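Local coordinates for protein member of s1p family of ribosomal proteins (Pyrococcus furiosus, PDB 5YH1) that binds manganese and is probably an exonuclease of the DHH family that acts on nucleic acid, this chain being the DHH-domain part of the longer protein, at residues I59-A64 / V112-I117; D67-G72 / F97-S102. One frame throughout, in Å; residues are numbered along the deposited sequence.

Interaction 1: I59-A64 / V112-I117; sequences ILRHHA and VLKDII
Asp115 OD2, buried between strand and helix, receives two donors: NE of Arg61, at 2.9 Å, and the hydroxyl of Tyr107. The bond from NE is fairly straight, 162° at the hydrogen, and it uses the syn lone pair of OD2. Arg61 NH2 reaches the other oxygen, Asp115 OD1, also at 2.9 Å. The arginine thus grips the carboxylate side-on, one nitrogen to each oxygen. The grip is not flat. The two planes are turned 38° apart, and NH2 meets OD1 on its syn side but well out of the carboxylate plane. Asp115 OD1 has a second cation in Arg100, from strand 97-102. Arg61 already leaves the strand toward the helix, and a bend at its second torsion (chi2 -97°) goes with the edge of its guanidinium meeting the carboxylate. Lys114 CD touches the guanidinium at its edge, 3.9 Å from Arg61 NH2. A water accepts from Arg61 NH2 at 3.0 Å and weakly from Lys114 NZ. Lys114 NZ itself stays 4.7 Å from Arg61 NH2. The apolar part is small: Ile59 CD1 touches Asp115 CB at 4.1 Å. Strand and helix run nearly antiparallel, as expected where helix 109-126 returns over the parallel sheet. The same helix also packs against the second subunit, where Lys114 meets Met270 of that chain. One buried carboxylate therefore faces two arginines and a tyrosine. These partners would be expected to favour its ionised form and to fix the rotation of its carboxylate.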
ATOM      1  N   ILE A  59     -17.355  12.907  -8.126  1.00 26.33           N
ATOM      2  CA  ILE A  59     -16.481  12.325  -7.116  1.00 27.96           C
ATOM      3  C   ILE A  59     -16.860  12.928  -5.777  1.00 26.27           C
ATOM      4  O   ILE A  59     -16.835  14.152  -5.615  1.00 25.51           O
ATOM      5  CB  ILE A  59     -14.999  12.672  -7.321  1.00 29.27           C
ATOM      6  CG1 ILE A  59     -14.542  12.316  -8.714  1.00 32.72           C
ATOM      7  CG2 ILE A  59     -14.140  11.933  -6.298  1.00 29.52           C
ATOM      8  CD1 ILE A  59     -13.145  12.840  -8.983  1.00 35.29           C
ATOM      9  N   LEU A  60     -17.190  12.064  -4.825  1.00 25.75           N
ATOM     10  CA  LEU A  60     -17.469  12.486  -3.458  1.00 25.60           C
ATOM     11  C   LEU A  60     -16.360  11.990  -2.528  1.00 24.45           C
ATOM     12  O   LEU A  60     -16.196  10.789  -2.327  1.00 24.81           O
ATOM     13  CB  LEU A  60     -18.847  11.983  -3.016  1.00 26.19           C
ATOM     14  CG  LEU A  60     -19.455  12.666  -1.788  1.00 27.44           C
ATOM     15  CD1 LEU A  60     -20.942  12.407  -1.707  1.00 28.46           C
ATOM     16  CD2 LEU A  60     -18.790  12.208  -0.499  1.00 28.54           C
ATOM     17  N   ARG A  61     -15.603  12.931  -1.976  1.00 24.90           N
ATOM     18  CA  ARG A  61     -14.573  12.657  -0.974  1.00 24.82           C
ATOM     19  C   ARG A  61     -15.117  12.999   0.396  1.00 24.68           C
ATOM     20  O   ARG A  61     -15.718  14.065   0.568  1.00 24.78           O
ATOM     21  CB  ARG A  61     -13.354  13.537  -1.214  1.00 25.48           C
ATOM     22  CG  ARG A  61     -12.442  13.063  -2.319  1.00 26.54           C
ATOM     23  CD  ARG A  61     -11.291  12.273  -1.739  1.00 27.09           C
ATOM     24  NE  ARG A  61     -10.532  11.584  -2.775  1.00 26.91           N
ATOM     25  CZ  ARG A  61      -9.809  10.491  -2.560  1.00 27.94           C
ATOM     26  NH1 ARG A  61      -9.733   9.959  -1.345  1.00 29.87           N
ATOM     27  NH2 ARG A  61      -9.150   9.933  -3.560  1.00 27.86           N
ATOM     28  N   HIS A  62     -14.890  12.117   1.370  1.00 23.88           N
ATOM     29  CA  HIS A  62     -15.282  12.376   2.748  1.00 23.62           C
ATOM     30  C   HIS A  62     -14.266  11.854   3.748  1.00 24.22           C
ATOM     31  O   HIS A  62     -13.604  10.842   3.514  1.00 25.31           O
ATOM     32  CB  HIS A  62     -16.668  11.782   3.048  1.00 23.65           C
ATOM     33  CG  HIS A  62     -16.714  10.286   3.016  1.00 23.74           C
ATOM     34  ND1 HIS A  62     -16.268   9.506   4.061  1.00 23.48           N
ATOM     35  CD2 HIS A  62     -17.164   9.427   2.072  1.00 23.73           C
ATOM     36  CE1 HIS A  62     -16.433   8.232   3.760  1.00 23.83           C
ATOM     37  NE2 HIS A  62     -16.977   8.157   2.561  1.00 24.46           N
ATOM     38  N   HIS A  63     -14.166  12.537   4.877  1.00 24.10           N
ATOM     39  CA  HIS A  63     -13.337  12.073   5.977  1.00 24.80           C
ATOM     40  C   HIS A  63     -13.803  10.687   6.440  1.00 23.55           C
ATOM     41  O   HIS A  63     -14.999  10.387   6.404  1.00 22.02           O
ATOM     42  CB  HIS A  63     -13.381  13.072   7.125  1.00 25.97           C
ATOM     43  CG  HIS A  63     -12.394  12.782   8.203  1.00 27.86           C
ATOM     44  ND1 HIS A  63     -12.770  12.436   9.482  1.00 29.90           N
ATOM     45  CD2 HIS A  63     -11.043  12.758   8.186  1.00 29.05           C
ATOM     46  CE1 HIS A  63     -11.690  12.217  10.212  1.00 29.94           C
ATOM     47  NE2 HIS A  63     -10.629  12.412   9.449  1.00 31.01           N
ATOM     48  N   ALA A  64     -12.851   9.853   6.860  1.00 23.21           N
ATOM     49  CA  ALA A  64     -13.101   8.439   7.121  1.00 24.90           C
ATOM     50  C   ALA A  64     -13.480   8.155   8.580  1.00 26.57           C
ATOM     51  O   ALA A  64     -12.909   7.266   9.211  1.00 28.73           O
ATOM     52  CB  ALA A  64     -11.879   7.607   6.731  1.00 24.76           C
ATOM     53  N   VAL A 112      -6.005  13.975  -4.137  1.00 24.26           N
ATOM     54  CA  VAL A 112      -6.421  14.791  -5.274  1.00 24.26           C
ATOM     55  C   VAL A 112      -5.677  14.388  -6.556  1.00 23.79           C
ATOM     56  O   VAL A 112      -6.253  14.389  -7.652  1.00 22.80           O
ATOM     57  CB  VAL A 112      -6.281  16.298  -4.991  1.00 24.06           C
ATOM     58  CG1 VAL A 112      -4.821  16.736  -4.977  1.00 24.01           C
ATOM     59  CG2 VAL A 112      -7.078  17.086  -6.011  1.00 24.43           C
ATOM     60  N   LEU A 113      -4.415  14.002  -6.427  1.00 24.05           N
ATOM     61  CA  LEU A 113      -3.646  13.624  -7.622  1.00 24.83           C
ATOM     62  C   LEU A 113      -4.203  12.341  -8.223  1.00 25.52           C
ATOM     63  O   LEU A 113      -4.312  12.207  -9.438  1.00 25.14           O
ATOM     64  CB  LEU A 113      -2.151  13.518  -7.300  1.00 25.04           C
ATOM     65  CG  LEU A 113      -1.518  14.891  -7.003  1.00 24.70           C
ATOM     66  CD1 LEU A 113      -0.110  14.728  -6.466  1.00 25.63           C
ATOM     67  CD2 LEU A 113      -1.519  15.783  -8.235  1.00 24.93           C
ATOM     68  N   LYS A 114      -4.597  11.414  -7.363  1.00 26.74           N
ATOM     69  CA  LYS A 114      -5.271  10.210  -7.815  1.00 28.76           C
ATOM     70  C   LYS A 114      -6.610  10.565  -8.506  1.00 27.41           C
ATOM     71  O   LYS A 114      -6.922  10.058  -9.585  1.00 26.19           O
ATOM     72  CB  LYS A 114      -5.459   9.271  -6.619  1.00 31.02           C
ATOM     73  CG  LYS A 114      -6.135   7.951  -6.928  1.00 34.68           C
ATOM     74  CD  LYS A 114      -7.598   7.975  -6.540  1.00 38.78           C
ATOM     75  CE  LYS A 114      -8.255   6.621  -6.762  1.00 42.25           C
ATOM     76  NZ  LYS A 114      -8.149   5.762  -5.550  1.00 44.90           N
ATOM     77  N   ASP A 115      -7.383  11.455  -7.898  1.00 25.94           N
ATOM     78  CA  ASP A 115      -8.650  11.886  -8.488  1.00 25.17           C
ATOM     79  C   ASP A 115      -8.436  12.505  -9.886  1.00 24.04           C
ATOM     80  O   ASP A 115      -9.193  12.249 -10.821  1.00 22.81           O
ATOM     81  CB  ASP A 115      -9.355  12.894  -7.550  1.00 25.83           C
ATOM     82  CG  ASP A 115      -9.851  12.250  -6.251  1.00 26.29           C
ATOM     83  OD1 ASP A 115      -9.937  11.005  -6.192  1.00 26.40           O
ATOM     84  OD2 ASP A 115     -10.154  12.990  -5.287  1.00 27.28           O
ATOM     85  N   ILE A 116      -7.398  13.316 -10.027  1.00 23.83           N
ATOM     86  CA  ILE A 116      -7.104  13.954 -11.312  1.00 24.06           C
ATOM     87  C   ILE A 116      -6.646  12.918 -12.359  1.00 24.09           C
ATOM     88  O   ILE A 116      -7.099  12.935 -13.501  1.00 24.32           O
ATOM     89  CB  ILE A 116      -6.078  15.102 -11.142  1.00 24.73           C
ATOM     90  CG1 ILE A 116      -6.725  16.249 -10.359  1.00 24.79           C
ATOM     91  CG2 ILE A 116      -5.591  15.625 -12.502  1.00 25.31           C
ATOM     92  CD1 ILE A 116      -5.751  17.299  -9.855  1.00 24.83           C
ATOM     93  N   ILE A 117      -5.777  11.996 -11.976  1.00 24.60           N
ATOM     94  CA  ILE A 117      -5.302  10.978 -12.930  1.00 24.26           C
ATOM     95  C   ILE A 117      -6.469  10.111 -13.392  1.00 25.43           C
ATOM     96  O   ILE A 117      -6.636   9.871 -14.584  1.00 26.38           O
ATOM     97  CB  ILE A 117      -4.172  10.124 -12.319  1.00 24.48           C
ATOM     98  CG1 ILE A 117      -2.919  10.989 -12.144  1.00 24.58           C
ATOM     99  CG2 ILE A 117      -3.871   8.890 -13.181  1.00 24.44           C
ATOM    100  CD1 ILE A 117      -1.954  10.495 -11.090  1.00 25.60           C
TER
HETATM  101  O   HOH W   1      -8.452   7.222  -2.596  1.00 44.87           O

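Interaction 2: D67-G72 / F97-S102; sequences DGYTAG and FKRRPS. With MN (manganese (II) ion), chain F.
Helix 67-72 runs almost antiparallel to strand 97-102, their axes 9.8 Å apart at the closest. Tyr69 reaches across to the strand. Its OH comes to 3.3 Å from Pro101 CG, and its CZ lies 3.9 Å from the same carbon. The hydroxyl also hydrogen-bonds Trp267. Arg99 crosses the tyrosine at about a right angle, its NH1 3.9 Å from Tyr69 CE1. The ring and guanidinium planes are 63° apart. The Arg99 chain is extended as far as CD, then turns at its third torsion (chi3 54°). Its CD packs 3.9 Å from Gly72 C, where even a CB on the glycine would be tight. Glu76 forms a salt bridge with Arg99 NE. An alanine in place of Tyr69 would take away the ring and hydroxyl, and is likely to open a gap beside Pro101 and leave Trp267 without this partner. At the start of the segment, Asp67 OD2 binds manganese at 2.1 Å. Two waters, Asp137, His163 and Asp229 complete the site. An aspartate just after the first sheet strand, sharing manganese with His163 of the family's Asp-His-His sequence, is consistent with the metal site of DHH phosphoesterases.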
ATOM      1  N   ASP A  67     -19.029  10.438  11.273  1.00 22.46           N
ATOM      2  CA  ASP A  67     -19.715  11.630  10.740  1.00 23.67           C
ATOM      3  C   ASP A  67     -19.498  11.744   9.228  1.00 23.64           C
ATOM      4  O   ASP A  67     -20.445  11.958   8.465  1.00 22.93           O
ATOM      5  CB  ASP A  67     -19.218  12.880  11.472  1.00 24.25           C
ATOM      6  CG  ASP A  67     -19.918  14.162  11.026  1.00 24.88           C
ATOM      7  OD1 ASP A  67     -21.162  14.173  10.929  1.00 24.67           O
ATOM      8  OD2 ASP A  67     -19.208  15.169  10.787  1.00 24.92           O
ATOM      9  N   GLY A  68     -18.252  11.558   8.796  1.00 23.82           N
ATOM     10  CA  GLY A  68     -17.919  11.609   7.368  1.00 23.05           C
ATOM     11  C   GLY A  68     -18.551  10.522   6.521  1.00 22.38           C
ATOM     12  O   GLY A  68     -19.095  10.812   5.457  1.00 22.39           O
ATOM     13  N   TYR A  69     -18.479   9.269   6.979  1.00 22.06           N
ATOM     14  CA  TYR A  69     -19.123   8.167   6.264  1.00 22.07           C
ATOM     15  C   TYR A  69     -20.621   8.417   6.193  1.00 21.85           C
ATOM     16  O   TYR A  69     -21.245   8.269   5.139  1.00 21.24           O
ATOM     17  CB  TYR A  69     -18.856   6.802   6.939  1.00 22.26           C
ATOM     18  CG  TYR A  69     -17.609   6.111   6.427  1.00 22.36           C
ATOM     19  CD1 TYR A  69     -17.653   5.302   5.304  1.00 22.50           C
ATOM     20  CD2 TYR A  69     -16.391   6.269   7.061  1.00 23.08           C
ATOM     21  CE1 TYR A  69     -16.507   4.684   4.819  1.00 22.93           C
ATOM     22  CE2 TYR A  69     -15.241   5.642   6.590  1.00 23.27           C
ATOM     23  CZ  TYR A  69     -15.308   4.860   5.468  1.00 23.05           C
ATOM     24  OH  TYR A  69     -14.170   4.241   4.995  1.00 23.56           O
ATOM     25  N   THR A  70     -21.205   8.791   7.323  1.00 22.05           N
ATOM     26  CA  THR A  70     -22.652   9.028   7.356  1.00 23.14           C
ATOM     27  C   THR A  70     -23.045  10.108   6.344  1.00 22.46           C
ATOM     28  O   THR A  70     -23.992   9.942   5.576  1.00 22.16           O
ATOM     29  CB  THR A  70     -23.117   9.395   8.773  1.00 22.86           C
ATOM     30  OG1 THR A  70     -22.704   8.368   9.673  1.00 22.71           O
ATOM     31  CG2 THR A  70     -24.626   9.517   8.831  1.00 23.62           C
ATOM     32  N   ALA A  71     -22.281  11.194   6.321  1.00 23.27           N
ATOM     33  CA  ALA A  71     -22.518  12.299   5.392  1.00 23.31           C
ATOM     34  C   ALA A  71     -22.379  11.842   3.949  1.00 23.64           C
ATOM     35  O   ALA A  71     -23.244  12.108   3.115  1.00 24.21           O
ATOM     36  CB  ALA A  71     -21.551  13.434   5.678  1.00 24.00           C
ATOM     37  N   GLY A  72     -21.301  11.127   3.657  1.00 23.82           N
ATOM     38  CA  GLY A  72     -21.081  10.630   2.309  1.00 23.54           C
ATOM     39  C   GLY A  72     -22.171   9.696   1.846  1.00 23.89           C
ATOM     40  O   GLY A  72     -22.641   9.790   0.698  1.00 23.61           O
ATOM     41  N   PHE A  97     -20.653   7.839 -10.520  1.00 31.46           N
ATOM     42  CA  PHE A  97     -20.510   8.248  -9.134  1.00 29.78           C
ATOM     43  C   PHE A  97     -19.448   7.428  -8.410  1.00 30.03           C
ATOM     44  O   PHE A  97     -19.478   6.196  -8.438  1.00 32.53           O
ATOM     45  CB  PHE A  97     -21.836   8.135  -8.388  1.00 29.14           C
ATOM     46  CG  PHE A  97     -21.743   8.538  -6.945  1.00 27.64           C
ATOM     47  CD1 PHE A  97     -21.856   9.864  -6.579  1.00 27.06           C
ATOM     48  CD2 PHE A  97     -21.515   7.588  -5.956  1.00 28.03           C
ATOM     49  CE1 PHE A  97     -21.756  10.252  -5.259  1.00 26.54           C
ATOM     50  CE2 PHE A  97     -21.415   7.967  -4.628  1.00 26.62           C
ATOM     51  CZ  PHE A  97     -21.538   9.300  -4.282  1.00 26.87           C
ATOM     52  N   LYS A  98     -18.539   8.125  -7.736  1.00 29.30           N
ATOM     53  CA  LYS A  98     -17.501   7.501  -6.934  1.00 29.06           C
ATOM     54  C   LYS A  98     -17.429   8.147  -5.559  1.00 26.88           C
ATOM     55  O   LYS A  98     -17.367   9.368  -5.452  1.00 26.93           O
ATOM     56  CB  LYS A  98     -16.146   7.657  -7.624  1.00 31.22           C
ATOM     57  CG  LYS A  98     -16.040   6.938  -8.956  1.00 32.71           C
ATOM     58  CD  LYS A  98     -16.000   5.429  -8.744  1.00 33.77           C
ATOM     59  CE  LYS A  98     -16.383   4.678 -10.007  1.00 35.39           C
ATOM     60  NZ  LYS A  98     -15.417   4.909 -11.098  1.00 36.31           N
ATOM     61  N   ARG A  99     -17.423   7.320  -4.515  1.00 25.66           N
ATOM     62  CA  ARG A  99     -17.238   7.784  -3.149  1.00 24.78           C
ATOM     63  C   ARG A  99     -15.890   7.268  -2.651  1.00 24.35           C
ATOM     64  O   ARG A  99     -15.634   6.067  -2.692  1.00 23.61           O
ATOM     65  CB  ARG A  99     -18.396   7.307  -2.260  1.00 23.90           C
ATOM     66  CG  ARG A  99     -18.359   7.844  -0.838  1.00 23.93           C
ATOM     67  CD  ARG A  99     -19.613   7.488  -0.054  1.00 24.04           C
ATOM     68  NE  ARG A  99     -19.881   6.048  -0.065  1.00 23.33           N
ATOM     69  CZ  ARG A  99     -19.241   5.141   0.664  1.00 22.66           C
ATOM     70  NH1 ARG A  99     -18.289   5.498   1.496  1.00 23.53           N
ATOM     71  NH2 ARG A  99     -19.562   3.862   0.566  1.00 22.94           N
ATOM     72  N   ARG A 100     -15.040   8.183  -2.179  1.00 25.07           N
ATOM     73  CA  ARG A 100     -13.686   7.851  -1.732  1.00 25.44           C
ATOM     74  C   ARG A 100     -13.390   8.463  -0.373  1.00 25.74           C
ATOM     75  O   ARG A 100     -13.393   9.684  -0.240  1.00 27.09           O
ATOM     76  CB  ARG A 100     -12.662   8.356  -2.743  1.00 25.27           C
ATOM     77  CG  ARG A 100     -12.795   7.682  -4.088  1.00 26.05           C
ATOM     78  CD  ARG A 100     -11.834   8.231  -5.131  1.00 26.94           C
ATOM     79  NE  ARG A 100     -12.078   7.556  -6.407  1.00 26.58           N
ATOM     80  CZ  ARG A 100     -11.978   8.109  -7.611  1.00 26.61           C
ATOM     81  NH1 ARG A 100     -11.600   9.380  -7.771  1.00 25.94           N
ATOM     82  NH2 ARG A 100     -12.263   7.373  -8.670  1.00 26.99           N
ATOM     83  N   PRO A 101     -13.129   7.621   0.648  1.00 26.27           N
ATOM     84  CA  PRO A 101     -12.774   8.193   1.938  1.00 26.28           C
ATOM     85  C   PRO A 101     -11.377   8.800   1.941  1.00 26.65           C
ATOM     86  O   PRO A 101     -10.519   8.382   1.163  1.00 25.49           O
ATOM     87  CB  PRO A 101     -12.828   6.999   2.899  1.00 26.64           C
ATOM     88  CG  PRO A 101     -13.591   5.951   2.189  1.00 27.12           C
ATOM     89  CD  PRO A 101     -13.309   6.162   0.732  1.00 26.74           C
ATOM     90  N   SER A 102     -11.187   9.788   2.810  1.00 26.93           N
ATOM     91  CA  SER A 102      -9.901  10.397   3.079  1.00 27.74           C
ATOM     92  C   SER A 102      -9.632  10.177   4.550  1.00 28.16           C
ATOM     93  O   SER A 102     -10.436  10.590   5.396  1.00 29.18           O
ATOM     94  CB  SER A 102      -9.945  11.896   2.781  1.00 28.08           C
ATOM     95  OG  SER A 102     -10.066  12.134   1.389  1.00 28.89           O
TER
HETATM   96 MN    MN F 805     -17.290  15.725  11.484  1.00 42.69          MN
HETATM   97  O   HOH W   2     -16.198  13.853  11.496  1.00 30.46           O
HETATM   98  O   HOH W   3     -15.498  16.323  12.660  1.00 34.42           O

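In the fold
From the N terminus, strand 58-63 comes first and leads into helix 66-86. That helix, followed by the short helix 92-96, brings the chain back to strand 97-102, where interaction 2 closes a loop with 24 residues between its segments. Helix 109-126 follows and returns to the first strand. Interaction 1 closes there, with 47 residues between its segments, so interaction 2 is nested inside its loop. The two strands are parallel neighbours at one end of the five-stranded sheet. Backbone bonds join them, with His62 O 2.7 Å from Ser102 N. Together the contacts tie helices 66-86 and 109-126 to this part of the DHH domain, and the centres of the two contacts are about 10 Å apart.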